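Local coordinates for universal stress protein (Burkholderia pseudomallei, PDB 4WNY) that belongs to the universal stress protein A family and probably takes part in the bacterial response to stress, at residues H34-V38 and V84-P88; Y41-M45 and F64-G68. One frame throughout, in Å; residues are numbered along the deposited sequence.

Interaction 1: residues H34-V38 and V84-P88; sequences HARLV and VAGAP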
loop_
_atom_site.group_PDB
_atom_site.type_symbol
_atom_site.label_atom_id
_atom_site.label_comp_id
_atom_site.label_asym_id
_atom_site.label_seq_id
_atom_site.Cartn_x
_atom_site.Cartn_y
_atom_site.Cartn_z
ATOM N N HIS A 34 -6.421 11.572 9.594
ATOM C CA HIS A 34 -7.015 11.654 10.927
ATOM C C HIS A 34 -7.413 10.270 11.413
ATOM O O HIS A 34 -8.514 10.068 11.926
ATOM C CB HIS A 34 -8.227 12.586 10.929
ATOM C CG HIS A 34 -7.887 14.019 10.664
ATOM N ND1 HIS A 34 -7.051 14.410 9.640
ATOM C CD2 HIS A 34 -8.273 15.156 11.290
ATOM C CE1 HIS A 34 -6.935 15.727 9.648
ATOM N NE2 HIS A 34 -7.667 16.203 10.639
ATOM N N ALA A 35 -6.501 9.321 11.244
ATOM C CA ALA A 35 -6.789 7.922 11.512
ATOM C C ALA A 35 -6.121 7.426 12.787
ATOM O O ALA A 35 -5.176 8.036 13.286
ATOM C CB ALA A 35 -6.354 7.076 10.336
ATOM N N ARG A 36 -6.624 6.314 13.310
ATOM C CA ARG A 36 -5.995 5.654 14.443
ATOM C C ARG A 36 -4.867 4.754 13.957
ATOM O O ARG A 36 -5.021 4.029 12.974
ATOM C CB ARG A 36 -7.019 4.838 15.232
ATOM C CG ARG A 36 -8.112 5.668 15.880
ATOM C CD ARG A 36 -9.100 4.781 16.616
ATOM N NE ARG A 36 -8.463 4.033 17.695
ATOM C CZ ARG A 36 -8.371 4.464 18.949
ATOM N NH1 ARG A 36 -8.879 5.641 19.285
ATOM N NH2 ARG A 36 -7.774 3.717 19.867
ATOM N N LEU A 37 -3.730 4.806 14.640
ATOM C CA LEU A 37 -2.591 3.977 14.265
ATOM C C LEU A 37 -2.341 2.897 15.308
ATOM O O LEU A 37 -2.372 3.163 16.508
ATOM C CB LEU A 37 -1.337 4.830 14.084
ATOM C CG LEU A 37 -0.152 4.123 13.427
ATOM C CD1 LEU A 37 -0.448 3.835 11.962
ATOM C CD2 LEU A 37 1.110 4.952 13.570
ATOM N N VAL A 38 -2.101 1.677 14.845
ATOM C CA VAL A 38 -1.810 0.570 15.745
ATOM C C VAL A 38 -0.542 -0.148 15.304
ATOM O O VAL A 38 -0.600 -1.081 14.503
ATOM C CB VAL A 38 -2.979 -0.443 15.809
ATOM C CG1 VAL A 38 -2.637 -1.583 16.752
ATOM C CG2 VAL A 38 -4.268 0.241 16.252
ATOM N N VAL A 84 -1.408 11.525 17.164
ATOM C CA VAL A 84 -2.111 10.425 16.514
ATOM C C VAL A 84 -2.631 9.423 17.540
ATOM O O VAL A 84 -1.873 8.924 18.371
ATOM C CB VAL A 84 -1.205 9.691 15.510
ATOM C CG1 VAL A 84 -1.863 8.403 15.034
ATOM C CG2 VAL A 84 -0.868 10.600 14.337
ATOM N N ALA A 85 -3.926 9.133 17.470
ATOM C CA ALA A 85 -4.560 8.212 18.406
ATOM C C ALA A 85 -4.216 6.757 18.095
ATOM O O ALA A 85 -3.680 6.446 17.030
ATOM C CB ALA A 85 -6.067 8.409 18.394
ATOM N N GLY A 86 -4.533 5.870 19.031
ATOM C CA GLY A 86 -4.244 4.457 18.874
ATOM C C GLY A 86 -3.296 3.956 19.944
ATOM O O GLY A 86 -2.743 4.743 20.713
ATOM N N ALA A 87 -3.107 2.643 19.995
ATOM C CA ALA A 87 -2.235 2.032 20.990
ATOM C C ALA A 87 -1.499 0.834 20.403
ATOM O O ALA A 87 -2.125 -0.079 19.864
ATOM C CB ALA A 87 -3.035 1.617 22.213
ATOM N N PRO A 88 -0.161 0.842 20.499
ATOM C CA PRO A 88 0.687 -0.248 20.007
ATOM C C PRO A 88 0.380 -1.588 20.671
ATOM O O PRO A 88 0.014 -1.625 21.847
ATOM C CB PRO A 88 2.102 0.219 20.366
ATOM C CG PRO A 88 1.998 1.702 20.453
ATOM C CD PRO A 88 0.636 1.965 21.019
HETATM O O HOH W 1 -5.444 9.940 15.168
HETATM O O HOH W 2 -5.885 0.854 19.616
#
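Arg36 and Leu37 meet the loop 84-88 with side chains that part on leaving the backbone. The Arg36 chain sets out with CG anti to its carbonyl carbon (chi1 -64°), runs extended, then bends at chi3 (62°), which swings the guanidinium round beside the loop. One face of that group looks onto the Gly86 backbone, with Arg36 NH2 3.7 Å from Gly86 CA, while Ala85 CB lies obliquely to it, nearest NH1. A water in the guanidinium plane, at its edge, weakly links NH2 to Ala87 N. Leu37 turns instead into the layer beneath helix 17-32, where its CB touches Val84 CG1 at 3.7 Å; Leu27 of that helix contacts both side chains. The loop leads from helix 57-82 into strand 89-92, in the second right-handed beta-alpha-beta crossover of the Rossmann-like alpha/beta fold, and runs beside strand 36-43 before the parallel pairing begins. One nearly straight hydrogen bond joins the backbones, from Leu37 N to Ala85 O (2.9 Å, 172° at the hydrogen). Gly86 CA then packs on Leu37 O at 3.3 Å in a CH···O contact; the close approach and the positive phi of Gly86 both suit a residue without CB. A second water donates to Ala35 O and accepts from Ala85 N, bridging the strand's entry to the loop. Val38 CG1, anti to the backbone N, reaches Ala87 O at 3.5 Å.

Interaction 2: residues Y41-M45 and F64-G68; sequences YVVDM and FREEG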
loop_
_atom_site.group_PDB
_atom_site.type_symbol
_atom_site.label_atom_id
_atom_site.label_comp_id
_atom_site.label_asym_id
_atom_site.label_seq_id
_atom_site.Cartn_x
_atom_site.Cartn_y
_atom_site.Cartn_z
ATOM N N TYR A 41 4.398 -5.158 17.227
ATOM C CA TYR A 41 5.692 -5.821 17.258
ATOM C C TYR A 41 5.470 -7.327 17.291
ATOM O O TYR A 41 4.817 -7.841 18.199
ATOM C CB TYR A 41 6.515 -5.368 18.466
ATOM C CG TYR A 41 7.901 -5.973 18.529
ATOM C CD1 TYR A 41 8.988 -5.329 17.950
ATOM C CD2 TYR A 41 8.123 -7.188 19.166
ATOM C CE1 TYR A 41 10.258 -5.881 18.006
ATOM C CE2 TYR A 41 9.387 -7.745 19.226
ATOM C CZ TYR A 41 10.450 -7.089 18.647
ATOM O OH TYR A 41 11.707 -7.647 18.709
ATOM N N VAL A 42 6.012 -8.032 16.305
ATOM C CA VAL A 42 5.783 -9.464 16.184
ATOM C C VAL A 42 6.888 -10.284 16.840
ATOM O O VAL A 42 8.034 -10.268 16.393
ATOM C CB VAL A 42 5.665 -9.889 14.705
ATOM N N VAL A 43 6.539 -10.999 17.904
ATOM C CA VAL A 43 7.473 -11.918 18.539
ATOM C C VAL A 43 7.392 -13.282 17.862
ATOM O O VAL A 43 6.432 -14.030 18.053
ATOM C CB VAL A 43 7.195 -12.072 20.046
ATOM C CG1 VAL A 43 8.218 -13.002 20.681
ATOM C CG2 VAL A 43 7.209 -10.716 20.727
ATOM N N ASP A 44 8.408 -13.594 17.067
ATOM C CA ASP A 44 8.420 -14.822 16.285
ATOM C C ASP A 44 9.473 -15.795 16.804
ATOM O O ASP A 44 10.600 -15.842 16.304
ATOM C CB ASP A 44 8.662 -14.498 14.808
ATOM C CG ASP A 44 8.640 -15.730 13.921
ATOM O OD1 ASP A 44 8.154 -16.792 14.362
ATOM O OD2 ASP A 44 9.109 -15.632 12.769
ATOM N N MET A 45 9.092 -16.569 17.815
ATOM C CA MET A 45 9.962 -17.599 18.365
ATOM C C MET A 45 9.645 -18.963 17.766
ATOM O O MET A 45 10.513 -19.606 17.176
ATOM C CB MET A 45 9.840 -17.652 19.892
ATOM C CG MET A 45 10.352 -16.409 20.601
ATOM S SD MET A 45 12.015 -15.978 20.056
ATOM C CE MET A 45 12.881 -17.518 20.352
ATOM N N PHE A 64 12.915 -10.688 23.324
ATOM C CA PHE A 64 12.177 -10.051 22.240
ATOM C C PHE A 64 10.923 -9.347 22.749
ATOM O O PHE A 64 10.466 -8.371 22.150
ATOM C CB PHE A 64 11.810 -11.075 21.164
ATOM C CG PHE A 64 12.972 -11.487 20.303
ATOM C CD1 PHE A 64 13.513 -12.760 20.403
ATOM C CD2 PHE A 64 13.529 -10.598 19.398
ATOM C CE1 PHE A 64 14.582 -13.137 19.613
ATOM C CE2 PHE A 64 14.598 -10.971 18.606
ATOM C CZ PHE A 64 15.125 -12.241 18.715
ATOM N N ARG A 65 10.367 -9.841 23.850
ATOM C CA ARG A 65 9.257 -9.158 24.504
ATOM C C ARG A 65 9.750 -7.838 25.082
ATOM O O ARG A 65 9.092 -6.806 24.956
ATOM C CB ARG A 65 8.641 -10.026 25.606
ATOM C CG ARG A 65 7.730 -11.141 25.111
ATOM C CD ARG A 65 7.173 -11.934 26.287
ATOM N NE ARG A 65 6.320 -13.041 25.864
ATOM C CZ ARG A 65 5.804 -13.945 26.693
ATOM N NH1 ARG A 65 6.058 -13.878 27.993
ATOM N NH2 ARG A 65 5.038 -14.920 26.221
ATOM N N GLU A 66 10.919 -7.883 25.715
ATOM C CA GLU A 66 11.540 -6.687 26.269
ATOM C C GLU A 66 11.913 -5.714 25.158
ATOM O O GLU A 66 11.747 -4.503 25.301
ATOM C CB GLU A 66 12.779 -7.055 27.085
ATOM C CG GLU A 66 13.386 -5.887 27.831
ATOM C CD GLU A 66 12.388 -5.215 28.752
ATOM O OE1 GLU A 66 11.663 -5.933 29.471
ATOM O OE2 GLU A 66 12.323 -3.969 28.750
ATOM N N GLU A 67 12.415 -6.252 24.052
ATOM C CA GLU A 67 12.755 -5.433 22.898
ATOM C C GLU A 67 11.491 -4.817 22.315
ATOM O O GLU A 67 11.489 -3.664 21.887
ATOM C CB GLU A 67 13.481 -6.259 21.839
ATOM C CG GLU A 67 14.160 -5.420 20.778
ATOM C CD GLU A 67 15.286 -4.583 21.344
ATOM O OE1 GLU A 67 16.343 -5.160 21.675
ATOM O OE2 GLU A 67 15.117 -3.350 21.461
ATOM N N GLY A 68 10.417 -5.601 22.308
ATOM C CA GLY A 68 9.128 -5.133 21.841
ATOM C C GLY A 68 8.626 -3.966 22.666
ATOM O O GLY A 68 8.103 -2.998 22.118
#
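The Tyr41 ring presents one face to Gly68, whose CA sits over its centre, 3.5 Å from the centroid and 12° off the ring normal, a CH-pi contact. In the plane of the same ring, Val43 CG2 lies at the edge. The Phe64 ring in turn receives Tyr41 OH at its edge, in plane, with OH 3.5 Å from Phe64 CD2. The side chains cross at about a right angle, though the ring planes are tilted only about 30° from each other. With CG anti to the backbone N (chi1 -177°), Tyr41 reaches from the strand to the helix and lies along the turn 64-68; its CE2 comes within 3.2 Å of Phe64 O, obliquely to the ring. Phe64 O already accepts the helical bond from Gly68 N (2.8 Å). Because Gly68 lacks CB, the ring can settle directly on the helix backbone, where a side chain would collide with CD2. Val43 CG1 packs on Phe64 CB at 4.1 Å. Met45 folds back through bends at chi2 and chi3, bringing SD to 3.6 Å from Phe64 CD1 in an oblique Met-aromatic contact. Arg65 brings its aliphatic CG near Val43 CG2, while its NE forms a salt bridge with Glu92 on the neighbouring strand. Strand 41-43 and helix 64-68 run antiparallel, their axes 8.7 Å apart, the helix-on-sheet layering of a beta-alpha-beta unit in a Rossmann-like alpha/beta fold.

From the N terminus, strand 8-13 and helix 17-32 lead into strand 36-43, which serves both interactions: its N-terminal end within 34-38 and its C-terminal end within 41-45. The chain passes into helix 57-82. Interaction 2 closes the shorter loop, 18 residues between its segments, by laying residues 64-68 back against the strand's C-terminal end. Interaction 1 closes the longer one, 45 residues between, once the helix has ended and 84-88 returns to the strand's beginning. The shorter loop thus lies within the longer. With centres about 20 Å apart, the contacts fasten opposite ends of strand 36-43 to a single crossover that delivers the chain to strand 89-92, outermost on that side within this chain.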